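Local coordinates for RabGAP/TBC protein (Chlamydomonas reinhardtii, PDB 4P17) that is of unknown function but carries the all-helical TBC domain of RabGAPs, which in relatives speeds GTP hydrolysis by Rab GTPases, at residues Asp51-Asn56 with Met78-Ala83; Val158-Val163 with Glu244-Thr249; Ala229-Leu234 with Arg288-Ala293; Pro258-Arg263 with Thr305-Ile310. All blocks are in the same frame, centred on the assembly; numbering follows the deposited sequence. Where two conformers were deposited one is given.

Interaction 1 (Asp51-Asn56 with Met78-Ala83)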
loop_
_atom_site.group_PDB
_atom_site.type_symbol
_atom_site.label_atom_id
_atom_site.label_comp_id
_atom_site.label_asym_id
_atom_site.label_seq_id
_atom_site.Cartn_x
_atom_site.Cartn_y
_atom_site.Cartn_z
ATOM N N ASP A 51 11.421 -23.092 -3.690
ATOM C CA ASP A 51 12.028 -21.918 -3.053
ATOM C C ASP A 51 12.710 -21.006 -4.065
ATOM O O ASP A 51 13.820 -20.517 -3.847
ATOM C CB ASP A 51 13.011 -22.338 -1.961
ATOM C CG ASP A 51 13.020 -21.370 -0.780
ATOM O OD1 ASP A 51 12.907 -20.140 -0.996
ATOM O OD2 ASP A 51 13.139 -21.836 0.372
ATOM N N LYS A 52 12.012 -20.765 -5.167
ATOM C CA LYS A 52 12.484 -19.841 -6.181
ATOM C C LYS A 52 11.317 -19.247 -6.942
ATOM O O LYS A 52 10.398 -19.964 -7.365
ATOM C CB LYS A 52 13.440 -20.548 -7.150
ATOM N N LEU A 53 11.341 -17.929 -7.110
ATOM C CA LEU A 53 10.395 -17.269 -7.989
ATOM C C LEU A 53 10.698 -17.631 -9.438
ATOM O O LEU A 53 11.840 -17.956 -9.759
ATOM C CB LEU A 53 10.459 -15.757 -7.809
ATOM C CG LEU A 53 10.004 -15.212 -6.460
ATOM C CD1 LEU A 53 10.340 -13.739 -6.356
ATOM C CD2 LEU A 53 8.511 -15.422 -6.278
ATOM N N PRO A 54 9.682 -17.556 -10.314
ATOM C CA PRO A 54 9.828 -17.828 -11.746
ATOM C C PRO A 54 10.968 -17.042 -12.372
ATOM O O PRO A 54 11.158 -15.853 -12.084
ATOM C CB PRO A 54 8.492 -17.383 -12.338
ATOM C CG PRO A 54 7.543 -17.351 -11.221
ATOM C CD PRO A 54 8.296 -17.206 -9.956
ATOM N N SER A 55 11.716 -17.722 -13.232
ATOM C CA SER A 55 12.812 -17.108 -13.946
ATOM C C SER A 55 12.265 -16.142 -14.989
ATOM O O SER A 55 12.814 -15.060 -15.203
ATOM C CB SER A 55 13.677 -18.192 -14.596
ATOM N N ASN A 56 11.165 -16.537 -15.622
ATOM C CA ASN A 56 10.517 -15.730 -16.649
ATOM C C ASN A 56 9.915 -14.473 -16.048
ATOM O O ASN A 56 8.951 -14.538 -15.289
ATOM C CB ASN A 56 9.437 -16.547 -17.346
ATOM C CG ASN A 56 8.807 -15.816 -18.502
ATOM O OD1 ASN A 56 9.240 -14.720 -18.869
ATOM N ND2 ASN A 56 7.769 -16.422 -19.095
ATOM N N MET A 78 9.618 -9.488 0.208
ATOM C CA MET A 78 10.958 -9.249 0.744
ATOM C C MET A 78 12.013 -9.472 -0.337
ATOM O O MET A 78 13.035 -8.795 -0.364
ATOM C CB MET A 78 11.232 -10.125 1.943
ATOM C CG MET A 78 10.396 -9.797 3.194
ATOM S SD MET A 78 10.613 -8.148 3.893
ATOM C CE MET A 78 12.294 -8.252 4.517
ATOM N N GLU A 79 11.742 -10.390 -1.253
ATOM C CA GLU A 79 12.651 -10.611 -2.385
ATOM C C GLU A 79 12.476 -9.584 -3.525
ATOM O O GLU A 79 13.427 -8.903 -3.917
ATOM C CB GLU A 79 12.452 -12.028 -2.940
ATOM C CG GLU A 79 13.346 -12.375 -4.136
ATOM C CD GLU A 79 14.816 -12.392 -3.784
ATOM O OE1 GLU A 79 15.145 -12.402 -2.576
ATOM O OE2 GLU A 79 15.645 -12.384 -4.716
ATOM N N THR A 80 11.266 -9.440 -4.065
ATOM C CA THR A 80 11.103 -8.504 -5.178
ATOM C C THR A 80 11.400 -7.038 -4.797
ATOM O O THR A 80 11.829 -6.270 -5.643
ATOM C CB THR A 80 9.673 -8.565 -5.779
ATOM O OG1 THR A 80 8.708 -8.217 -4.785
ATOM C CG2 THR A 80 9.349 -9.935 -6.272
ATOM N N SER A 81 11.183 -6.639 -3.546
ATOM C CA SER A 81 11.396 -5.228 -3.171
ATOM C C SER A 81 12.878 -4.924 -3.077
ATOM O O SER A 81 13.279 -3.787 -3.019
ATOM C CB SER A 81 10.796 -4.891 -1.825
ATOM O OG SER A 81 11.439 -5.680 -0.817
ATOM N N GLY A 82 13.675 -5.967 -2.977
ATOM C CA GLY A 82 15.076 -5.812 -2.688
ATOM C C GLY A 82 15.415 -5.731 -1.214
ATOM O O GLY A 82 16.579 -5.540 -0.863
ATOM N N ALA A 83 14.427 -5.873 -0.337
ATOM C CA ALA A 83 14.691 -5.802 1.105
ATOM C C ALA A 83 15.617 -6.920 1.600
ATOM O O ALA A 83 16.378 -6.700 2.563
ATOM C CB ALA A 83 13.394 -5.833 1.889
#

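Interaction 2 (Val158-Val163 with Glu244-Thr249)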
loop_
_atom_site.group_PDB
_atom_site.type_symbol
_atom_site.label_atom_id
_atom_site.label_comp_id
_atom_site.label_asym_id
_atom_site.label_seq_id
_atom_site.Cartn_x
_atom_site.Cartn_y
_atom_site.Cartn_z
ATOM N N VAL A 158 3.551 1.085 7.973
ATOM C CA VAL A 158 4.246 0.068 8.718
ATOM C C VAL A 158 3.258 -0.813 9.468
ATOM O O VAL A 158 3.511 -2.009 9.668
ATOM C CB VAL A 158 5.266 0.692 9.686
ATOM C CG1 VAL A 158 5.745 -0.359 10.713
ATOM C CG2 VAL A 158 6.388 1.253 8.909
ATOM N N GLY A 159 2.119 -0.235 9.852
ATOM C CA GLY A 159 1.073 -0.985 10.506
ATOM C C GLY A 159 0.571 -2.082 9.588
ATOM O O GLY A 159 0.428 -3.228 9.986
ATOM N N LEU A 160 0.316 -1.749 8.327
ATOM C CA LEU A 160 -0.152 -2.774 7.415
ATOM C C LEU A 160 0.967 -3.706 7.046
ATOM O O LEU A 160 0.728 -4.878 6.833
ATOM C CB LEU A 160 -0.794 -2.156 6.161
ATOM C CG LEU A 160 -2.252 -2.524 5.886
ATOM C CD1 LEU A 160 -3.147 -2.243 7.057
ATOM C CD2 LEU A 160 -2.724 -1.707 4.670
ATOM N N MET A 161 2.205 -3.209 6.983
ATOM C CA MET A 161 3.320 -4.101 6.740
ATOM C C MET A 161 3.425 -5.140 7.860
ATOM O O MET A 161 3.571 -6.335 7.588
ATOM C CB MET A 161 4.624 -3.325 6.629
ATOM C CG MET A 161 4.805 -2.579 5.341
ATOM S SD MET A 161 6.462 -1.860 5.435
ATOM C CE MET A 161 6.537 -1.001 3.849
ATOM N N LEU A 162 3.324 -4.684 9.107
ATOM C CA LEU A 162 3.376 -5.619 10.240
ATOM C C LEU A 162 2.312 -6.721 10.120
ATOM O O LEU A 162 2.600 -7.896 10.280
ATOM C CB LEU A 162 3.241 -4.867 11.563
ATOM C CG LEU A 162 4.476 -4.083 12.027
ATOM C CD1 LEU A 162 4.113 -3.220 13.230
ATOM C CD2 LEU A 162 5.665 -4.995 12.343
ATOM N N VAL A 163 1.087 -6.338 9.791
ATOM C CA VAL A 163 0.019 -7.318 9.721
ATOM C C VAL A 163 0.219 -8.277 8.538
ATOM O O VAL A 163 -0.010 -9.480 8.672
ATOM C CB VAL A 163 -1.358 -6.627 9.638
ATOM C CG1 VAL A 163 -2.428 -7.627 9.426
ATOM C CG2 VAL A 163 -1.655 -5.846 10.929
ATOM N N GLU A 244 -7.167 -5.834 2.145
ATOM C CA GLU A 244 -6.782 -6.865 1.180
ATOM C C GLU A 244 -6.648 -6.233 -0.209
ATOM O O GLU A 244 -5.873 -6.703 -1.052
ATOM C CB GLU A 244 -7.785 -8.011 1.165
ATOM C CG GLU A 244 -7.883 -8.702 2.475
ATOM C CD GLU A 244 -8.814 -9.856 2.456
ATOM O OE1 GLU A 244 -8.596 -10.775 1.643
ATOM O OE2 GLU A 244 -9.788 -9.826 3.244
ATOM N N THR A 245 -7.370 -5.135 -0.426
ATOM C CA THR A 245 -7.273 -4.439 -1.708
ATOM C C THR A 245 -5.937 -3.698 -1.741
ATOM O O THR A 245 -5.230 -3.708 -2.760
ATOM C CB THR A 245 -8.436 -3.506 -1.887
ATOM O OG1 THR A 245 -9.622 -4.298 -1.837
ATOM C CG2 THR A 245 -8.383 -2.798 -3.181
ATOM N N VAL A 246 -5.597 -3.065 -0.619
ATOM C CA VAL A 246 -4.314 -2.374 -0.502
ATOM C C VAL A 246 -3.167 -3.330 -0.845
ATOM O O VAL A 246 -2.265 -2.968 -1.614
ATOM C CB VAL A 246 -4.071 -1.809 0.915
ATOM C CG1 VAL A 246 -2.681 -1.167 1.017
ATOM C CG2 VAL A 246 -5.114 -0.789 1.313
ATOM N N MET A 247 -3.198 -4.543 -0.296
ATOM C CA MET A 247 -2.058 -5.457 -0.456
ATOM C C MET A 247 -1.870 -5.862 -1.905
ATOM O O MET A 247 -0.751 -6.138 -2.337
ATOM C CB MET A 247 -2.217 -6.729 0.386
ATOM C CG MET A 247 -2.569 -6.502 1.803
ATOM S SD MET A 247 -1.292 -5.635 2.669
ATOM C CE MET A 247 -2.034 -5.724 4.318
ATOM N N ARG A 248 -2.946 -5.880 -2.687
ATOM C CA ARG A 248 -2.778 -6.164 -4.102
ATOM C C ARG A 248 -2.061 -5.032 -4.821
ATOM O O ARG A 248 -1.235 -5.264 -5.732
ATOM C CB ARG A 248 -4.125 -6.414 -4.761
ATOM C CG ARG A 248 -4.707 -7.767 -4.444
ATOM C CD ARG A 248 -4.025 -8.879 -5.233
ATOM N NE ARG A 248 -4.097 -8.662 -6.676
ATOM C CZ ARG A 248 -5.168 -8.955 -7.417
ATOM N NH1 ARG A 248 -6.244 -9.511 -6.855
ATOM N NH2 ARG A 248 -5.152 -8.720 -8.717
ATOM N N THR A 249 -2.337 -3.801 -4.425
ATOM C CA THR A 249 -1.565 -2.678 -4.971
ATOM C C THR A 249 -0.083 -2.829 -4.575
ATOM O O THR A 249 0.842 -2.574 -5.370
ATOM C CB THR A 249 -2.087 -1.284 -4.528
ATOM O OG1 THR A 249 -1.704 -0.983 -3.186
ATOM C CG2 THR A 249 -3.604 -1.161 -4.669
#

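Interaction 3 (Ala229-Leu234 with Arg288-Ala293)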
loop_
_atom_site.group_PDB
_atom_site.type_symbol
_atom_site.label_atom_id
_atom_site.label_comp_id
_atom_site.label_asym_id
_atom_site.label_seq_id
_atom_site.Cartn_x
_atom_site.Cartn_y
_atom_site.Cartn_z
ATOM N N ALA A 229 -5.968 12.253 -3.722
ATOM C CA ALA A 229 -4.917 11.303 -4.085
ATOM C C ALA A 229 -3.620 11.524 -3.317
ATOM O O ALA A 229 -2.706 10.693 -3.375
ATOM C CB ALA A 229 -4.651 11.374 -5.600
ATOM N N THR A 230 -3.511 12.662 -2.633
ATOM C CA THR A 230 -2.330 12.927 -1.811
ATOM C C THR A 230 -2.215 11.835 -0.786
ATOM O O THR A 230 -1.178 11.184 -0.708
ATOM C CB THR A 230 -2.380 14.286 -1.096
ATOM O OG1 THR A 230 -2.183 15.332 -2.053
ATOM C CG2 THR A 230 -1.288 14.375 -0.018
ATOM N N ASP A 231 -3.274 11.591 -0.015
ATOM C CA ASP A 231 -3.204 10.502 0.951
ATOM C C ASP A 231 -3.064 9.169 0.226
ATOM O O ASP A 231 -2.474 8.236 0.754
ATOM C CB ASP A 231 -4.427 10.470 1.865
ATOM C CG ASP A 231 -4.471 11.647 2.837
ATOM O OD1 ASP A 231 -3.401 12.205 3.191
ATOM O OD2 ASP A 231 -5.589 12.015 3.250
ATOM N N TRP A 232 -3.605 9.049 -0.981
ATOM C CA TRP A 232 -3.509 7.773 -1.657
ATOM C C TRP A 232 -2.043 7.464 -1.853
ATOM O O TRP A 232 -1.574 6.341 -1.625
ATOM C CB TRP A 232 -4.204 7.773 -3.005
ATOM C CG TRP A 232 -5.684 7.720 -2.936
ATOM C CD1 TRP A 232 -6.471 7.536 -1.824
ATOM C CD2 TRP A 232 -6.575 7.840 -4.041
ATOM N NE1 TRP A 232 -7.794 7.524 -2.181
ATOM C CE2 TRP A 232 -7.886 7.707 -3.536
ATOM C CE3 TRP A 232 -6.393 8.040 -5.414
ATOM C CZ2 TRP A 232 -9.010 7.790 -4.350
ATOM C CZ3 TRP A 232 -7.520 8.121 -6.225
ATOM C CH2 TRP A 232 -8.810 8.005 -5.682
ATOM N N TYR A 233 -1.327 8.476 -2.305
ATOM C CA TYR A 233 0.040 8.306 -2.691
ATOM C C TYR A 233 0.962 8.198 -1.488
ATOM O O TYR A 233 1.765 7.249 -1.375
ATOM C CB TYR A 233 0.450 9.474 -3.523
ATOM C CG TYR A 233 -0.071 9.486 -4.928
ATOM C CD1 TYR A 233 -0.657 8.382 -5.510
ATOM C CD2 TYR A 233 0.078 10.633 -5.688
ATOM C CE1 TYR A 233 -1.062 8.425 -6.839
ATOM C CE2 TYR A 233 -0.323 10.685 -6.974
ATOM C CZ TYR A 233 -0.893 9.605 -7.555
ATOM O OH TYR A 233 -1.248 9.724 -8.893
ATOM N N LEU A 234 0.860 9.163 -0.586
ATOM C CA LEU A 234 1.784 9.180 0.558
ATOM C C LEU A 234 1.612 7.938 1.441
ATOM O O LEU A 234 2.579 7.401 1.982
ATOM C CB LEU A 234 1.593 10.434 1.414
ATOM C CG LEU A 234 1.960 11.783 0.805
ATOM C CD1 LEU A 234 1.593 12.904 1.764
ATOM C CD2 LEU A 234 3.446 11.817 0.442
ATOM N N ARG A 288 -17.712 11.670 -0.711
ATOM C CA ARG A 288 -18.322 10.532 -1.383
ATOM C C ARG A 288 -17.287 9.561 -1.975
ATOM O O ARG A 288 -17.433 8.363 -1.874
ATOM C CB ARG A 288 -19.255 11.021 -2.489
ATOM C CG ARG A 288 -20.583 11.522 -1.970
ATOM N N MET A 289 -16.240 10.085 -2.591
ATOM C CA MET A 289 -15.180 9.223 -3.102
ATOM C C MET A 289 -14.367 8.538 -1.984
ATOM O O MET A 289 -13.890 7.410 -2.141
ATOM C CB MET A 289 -14.261 10.032 -4.005
ATOM C CG MET A 289 -14.733 10.083 -5.448
ATOM S SD MET A 289 -14.763 8.442 -6.214
ATOM C CE MET A 289 -13.066 7.978 -6.237
ATOM N N ARG A 290 -14.200 9.204 -0.852
ATOM C CA ARG A 290 -13.468 8.571 0.250
ATOM C C ARG A 290 -14.323 7.403 0.777
ATOM O O ARG A 290 -13.836 6.328 1.103
ATOM C CB ARG A 290 -13.143 9.601 1.330
ATOM C CG ARG A 290 -12.028 10.553 0.953
ATOM C CD ARG A 290 -11.857 11.602 2.020
ATOM N NE ARG A 290 -10.596 12.317 1.921
ATOM C CZ ARG A 290 -10.336 13.443 2.572
ATOM N NH1 ARG A 290 -11.270 13.985 3.334
ATOM N NH2 ARG A 290 -9.163 14.047 2.429
ATOM N N ASN A 291 -15.633 7.590 0.785
ATOM C CA ASN A 291 -16.525 6.523 1.200
ATOM C C ASN A 291 -16.504 5.383 0.215
ATOM O O ASN A 291 -16.507 4.218 0.601
ATOM C CB ASN A 291 -17.942 7.062 1.353
ATOM C CG ASN A 291 -18.024 8.205 2.344
ATOM O OD1 ASN A 291 -17.116 8.416 3.157
ATOM N ND2 ASN A 291 -19.122 8.951 2.288
ATOM N N ALA A 292 -16.441 5.731 -1.063
ATOM C CA ALA A 292 -16.397 4.742 -2.123
ATOM C C ALA A 292 -15.111 3.963 -2.027
ATOM O O ALA A 292 -15.086 2.748 -2.132
ATOM C CB ALA A 292 -16.487 5.403 -3.474
ATOM N N ALA A 293 -14.024 4.681 -1.817
ATOM C CA ALA A 293 -12.738 4.025 -1.808
ATOM C C ALA A 293 -12.662 3.082 -0.624
ATOM O O ALA A 293 -12.100 1.999 -0.734
ATOM C CB ALA A 293 -11.626 5.036 -1.772
#

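Interaction 4 (Pro258-Arg263 with Thr305-Ile310)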
loop_
_atom_site.group_PDB
_atom_site.type_symbol
_atom_site.label_atom_id
_atom_site.label_comp_id
_atom_site.label_asym_id
_atom_site.label_seq_id
_atom_site.Cartn_x
_atom_site.Cartn_y
_atom_site.Cartn_z
ATOM N N PRO A 258 6.914 2.572 -8.638
ATOM C CA PRO A 258 5.906 3.558 -8.223
ATOM C C PRO A 258 4.903 3.988 -9.297
ATOM O O PRO A 258 3.958 4.685 -8.941
ATOM C CB PRO A 258 6.742 4.761 -7.783
ATOM C CG PRO A 258 8.064 4.602 -8.473
ATOM C CD PRO A 258 8.271 3.149 -8.748
ATOM N N LYS A 259 5.087 3.625 -10.565
ATOM C CA LYS A 259 4.024 3.933 -11.508
ATOM C C LYS A 259 2.704 3.267 -11.110
ATOM O O LYS A 259 1.629 3.745 -11.468
ATOM C CB LYS A 259 4.409 3.525 -12.920
ATOM C CG LYS A 259 5.507 4.375 -13.489
ATOM C CD LYS A 259 5.718 4.033 -14.922
ATOM C CE LYS A 259 6.862 4.754 -15.539
ATOM N NZ LYS A 259 6.912 4.350 -16.982
ATOM N N ILE A 260 2.778 2.172 -10.376
ATOM C CA ILE A 260 1.579 1.535 -9.823
ATOM C C ILE A 260 0.685 2.549 -9.083
ATOM O O ILE A 260 -0.550 2.438 -9.061
ATOM C CB ILE A 260 1.999 0.369 -8.857
ATOM C CG1 ILE A 260 2.738 -0.726 -9.630
ATOM C CG2 ILE A 260 0.799 -0.233 -8.100
ATOM C CD1 ILE A 260 1.871 -1.421 -10.703
ATOM N N LEU A 261 1.292 3.548 -8.447
ATOM C CA LEU A 261 0.469 4.459 -7.662
ATOM C C LEU A 261 -0.496 5.211 -8.576
ATOM O O LEU A 261 -1.696 5.217 -8.312
ATOM C CB LEU A 261 1.342 5.406 -6.874
ATOM C CG LEU A 261 2.215 4.690 -5.831
ATOM C CD1 LEU A 261 3.041 5.735 -5.117
ATOM C CD2 LEU A 261 1.375 3.829 -4.841
ATOM N N PHE A 262 -0.013 5.783 -9.678
ATOM C CA PHE A 262 -0.946 6.558 -10.483
ATOM C C PHE A 262 -1.809 5.604 -11.322
ATOM O O PHE A 262 -2.935 5.952 -11.657
ATOM C CB PHE A 262 -0.245 7.633 -11.347
ATOM C CG PHE A 262 0.718 7.113 -12.410
ATOM C CD1 PHE A 262 0.250 6.486 -13.556
ATOM C CD2 PHE A 262 2.094 7.336 -12.292
ATOM C CE1 PHE A 262 1.127 6.059 -14.543
ATOM C CE2 PHE A 262 2.974 6.913 -13.273
ATOM C CZ PHE A 262 2.503 6.294 -14.403
ATOM N N ARG A 263 -1.334 4.396 -11.619
ATOM C CA ARG A 263 -2.174 3.496 -12.420
ATOM C C ARG A 263 -3.367 3.046 -11.605
ATOM O O ARG A 263 -4.489 2.926 -12.125
ATOM C CB ARG A 263 -1.374 2.312 -12.946
ATOM C CG ARG A 263 -0.464 2.777 -14.055
ATOM C CD ARG A 263 0.610 1.823 -14.546
ATOM N NE ARG A 263 1.281 2.455 -15.691
ATOM C CZ ARG A 263 2.440 2.074 -16.229
ATOM N NH1 ARG A 263 3.125 1.055 -15.747
ATOM N NH2 ARG A 263 2.922 2.737 -17.259
ATOM N N THR A 305 -8.320 -3.303 -13.847
ATOM C CA THR A 305 -8.629 -2.010 -14.452
ATOM C C THR A 305 -7.350 -1.165 -14.525
ATOM O O THR A 305 -7.089 -0.531 -15.540
ATOM C CB THR A 305 -9.748 -1.264 -13.701
ATOM O OG1 THR A 305 -10.933 -2.076 -13.704
ATOM C CG2 THR A 305 -10.055 0.071 -14.365
ATOM N N ALA A 306 -6.527 -1.196 -13.480
ATOM C CA ALA A 306 -5.273 -0.440 -13.484
ATOM C C ALA A 306 -4.363 -0.789 -14.647
ATOM O O ALA A 306 -3.607 0.072 -15.142
ATOM C CB ALA A 306 -4.524 -0.662 -12.163
ATOM N N PHE A 307 -4.429 -2.037 -15.107
ATOM C CA PHE A 307 -3.521 -2.474 -16.171
ATOM C C PHE A 307 -4.181 -2.618 -17.531
ATOM O O PHE A 307 -3.529 -3.144 -18.453
ATOM C CB PHE A 307 -2.871 -3.825 -15.836
ATOM C CG PHE A 307 -2.155 -3.845 -14.511
ATOM C CD1 PHE A 307 -1.002 -3.082 -14.321
ATOM C CD2 PHE A 307 -2.613 -4.647 -13.479
ATOM C CE1 PHE A 307 -0.342 -3.090 -13.116
ATOM C CE2 PHE A 307 -1.958 -4.679 -12.266
ATOM C CZ PHE A 307 -0.818 -3.879 -12.077
ATOM N N ASP A 308 -5.428 -2.139 -17.701
ATOM C CA ASP A 308 -6.195 -2.494 -18.903
ATOM C C ASP A 308 -5.751 -1.843 -20.205
ATOM O O ASP A 308 -6.153 -2.297 -21.274
ATOM C CB ASP A 308 -7.712 -2.223 -18.713
ATOM C CG ASP A 308 -8.113 -0.732 -18.680
ATOM O OD1 ASP A 308 -7.422 0.172 -19.200
ATOM O OD2 ASP A 308 -9.212 -0.471 -18.122
ATOM N N HIS A 309 -4.938 -0.800 -20.157
ATOM C CA HIS A 309 -4.466 -0.210 -21.430
ATOM C C HIS A 309 -5.601 0.317 -22.333
ATOM O O HIS A 309 -5.404 0.518 -23.540
ATOM C CB HIS A 309 -3.667 -1.227 -22.270
ATOM C CG HIS A 309 -2.472 -1.810 -21.583
ATOM N ND1 HIS A 309 -2.031 -3.092 -21.832
ATOM C CD2 HIS A 309 -1.609 -1.282 -20.685
ATOM C CE1 HIS A 309 -0.954 -3.332 -21.105
ATOM N NE2 HIS A 309 -0.675 -2.249 -20.403
ATOM N N ILE A 310 -6.795 0.495 -21.784
ATOM C CA ILE A 310 -7.854 1.140 -22.546
ATOM C C ILE A 310 -7.448 2.597 -22.652
ATOM O O ILE A 310 -7.087 3.193 -21.644
ATOM C CB ILE A 310 -9.231 0.983 -21.879
ATOM C CG1 ILE A 310 -9.740 -0.442 -22.121
ATOM C CG2 ILE A 310 -10.236 1.998 -22.446
ATOM C CD1 ILE A 310 -11.052 -0.778 -21.449
HETATM O O HOH W 1 -4.578 2.722 -14.897
#

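Interaction 1 (Asp51-Asn56 with Met78-Ala83)
Leu-53, in the loop that follows helix 27-50, and Glu-79, near the C-terminal end of helix 73-80, have the closest alpha carbons of this contact, 9.0 Å from CA to CA. It is a loop-on-helix contact at the surface of an all-helical TBC fold, and it illustrates how one aliphatic side chain can bridge a connection and a helix. The loop opens at Asp-51 with a Schellman motif, where positive phi ends the preceding helix. Leu-53 then points toward the helix, its CG anti to its own carbonyl carbon (chi1 -66°), and reaches it through a single methyl. That methyl, CD1, lies 3.9 Å from Thr-80 CG2, and the two side chains cross at about a right angle. It also touches the stem of Glu-79, with CD1 4.0 Å from Glu-79 CG, where the two chains run past each other in opposite directions. Only carbon meets carbon here; Glu-79 OE1 bonds Asn-84, and Thr-80 OG1 bonds the backbone oxygens of Val-76 and Phe-254. Trp-44, Trp-75 and Val-76 also touch Leu-53. Just beyond the contact the helix gives way to Gly-82 with positive phi, and Ser-81 forms an ST turn, its OG accepting from Ala-83 N at 3.0 Å with an N-H...O angle of 156°.

Interaction 2 (Val158-Val163 with Glu244-Thr249)
No ring takes part where Leu-160 meets Val-246 and Met-247, and the nearest thing to a flat group is the Leu-160 peptide carbonyl, whose O lies 3.8 Å from Met-247 CE. The same thioether methyl touches the branch point of the leucine, with Met-247 CE 3.6 Å from Leu-160 CG. It gets there because the methionine bends at its second torsion (chi2 -64°) and then runs straight through the sulfur, which carries CE away from its own helix. Leu-160 in turn sends one branch to the other residue: CD2 lies 3.7 Å from Val-246 CG1 and 4.0 Å from Val-246 CB. One leucine thus meets two consecutive residues of the facing helix with different atoms, CG for the methionine and CD2 for the valine. Its first torsion, -121°, is nearly eclipsed. This is buried helix-on-helix packing in the interior of the TBC domain, joining helix 153-164 to helix 243-256, with Phe-18 also against Leu-160 and Arg-73 and Trp-77 against Met-247. On helix 243-256, Arg-248 forms a salt bridge with Asp-300, and Thr-249 OG1 donates to Val-246 O at 2.6 Å, in the carbonyl plane and on a lone pair, with a C=O...O angle of 139°.

Interaction 3 (Ala229-Leu234 with Arg288-Ala293)
Asp-231 and Arg-290 supply the nearest polar approach between these two helices, and it stops short of a bond: OD2 of Asp-231 is 4.2 Å from NH2 of Arg-290. The carboxylate and guanidinium planes are nearly aligned, only 17° apart, yet the oxygen sits well out of the guanidinium plane and no N-H is directed at it. What remains is attraction between opposite charges, probably softened by solvent because Arg-290 is exposed. The arginine spans the gap by being extended from CG to NE. Deeper in, the contact becomes apolar. The six-membered end of the Trp-232 indole is approached at its edge, near the ring plane, by the thioether methyl of Met-289, with CH2 of Trp-232 4.3 Å from CE of Met-289. That is a loose van der Waals distance, in keeping with helices whose closest alpha carbons, those of Trp-232 and Ala-293, are 10.0 Å apart. Ala-293 CB points toward the other helix but stays 4.6 Å from Trp-232 CZ2. Helix 259-271 packs alongside, Ala-265 on Trp-232 and Met-268 on Ala-293, while the ring of Phe-237 meets that of Trp-232. A partly exposed charge pair beside a buried tryptophan-methionine contact thus joins helix 226-234 to helix 282-294 within the helical TBC fold.

Interaction 4 (Pro258-Arg263 with Thr305-Ile310)
A single water joins two backbone carbonyls, those of Arg-263 and Ala-306, giving a hydrogen to each: it lies 2.8 Å from Arg-263 O and 2.8 Å from Ala-306 O. Two acceptors cannot bond to one another, so the water supplies the donors that the pair lacks and links helix 259-271 to the last turn of helix 299-306. The backbones come very close here, 5.1 Å from Arg-263 CA to Ala-306 CA, as the small alanine permits. Its methyl rests against the other carbonyl, with Ala-306 CB 3.6 Å from Arg-263 O. Arg-263 itself starts toward the partner through CB and then runs away, extended from CG to NE, so that its guanidinium ends over Lys-259 CB of its own helix. Further along, Ile-260 and Phe-307 make an apolar contact. Ile-260 brings its terminal methyl to the edge of the Phe-307 ring, near the ring plane, with CD1 3.7 Å from CE1 of Phe-307 and 3.9 Å from its CZ. Arg-65 makes a cation-pi contact with the same ring, and Ser-252 of helix 243-256 packs against both Ile-260 and Phe-307. Phe-307 is where the chain leaves the helix, and an Asx turn follows: Ile-310 N donates to Asp-308 OD1 at 2.7 Å, from above the carboxylate plane. With no direct hydrogen bond between the segments, their polar connection runs through a water whose two hydrogens are both committed, which would fix its orientation.

As a worked example of how an all-helical domain is built from many small contacts, interaction 1 precedes the rest in the chain, while interaction 3 crosses both 2 and 4, their segments alternating. Interaction 4 touches two others: Ile-260 CG2 lies 3.6 Å from Thr-249 O of interaction 2, and Phe-262 CB lies 3.4 Å from Tyr-233 OH of interaction 3. Interactions 2 and 3 stay about 7 Å apart at their nearest atoms. Interaction 2 is the most central, about 6 Å from the chain's centre; interaction 1 lies 18 Å from it, centre to centre, without touching. Interactions 1 and 3 lie on opposite sides of the chain's centre, their own centres about 30 Å apart. None of the four contains a ligand.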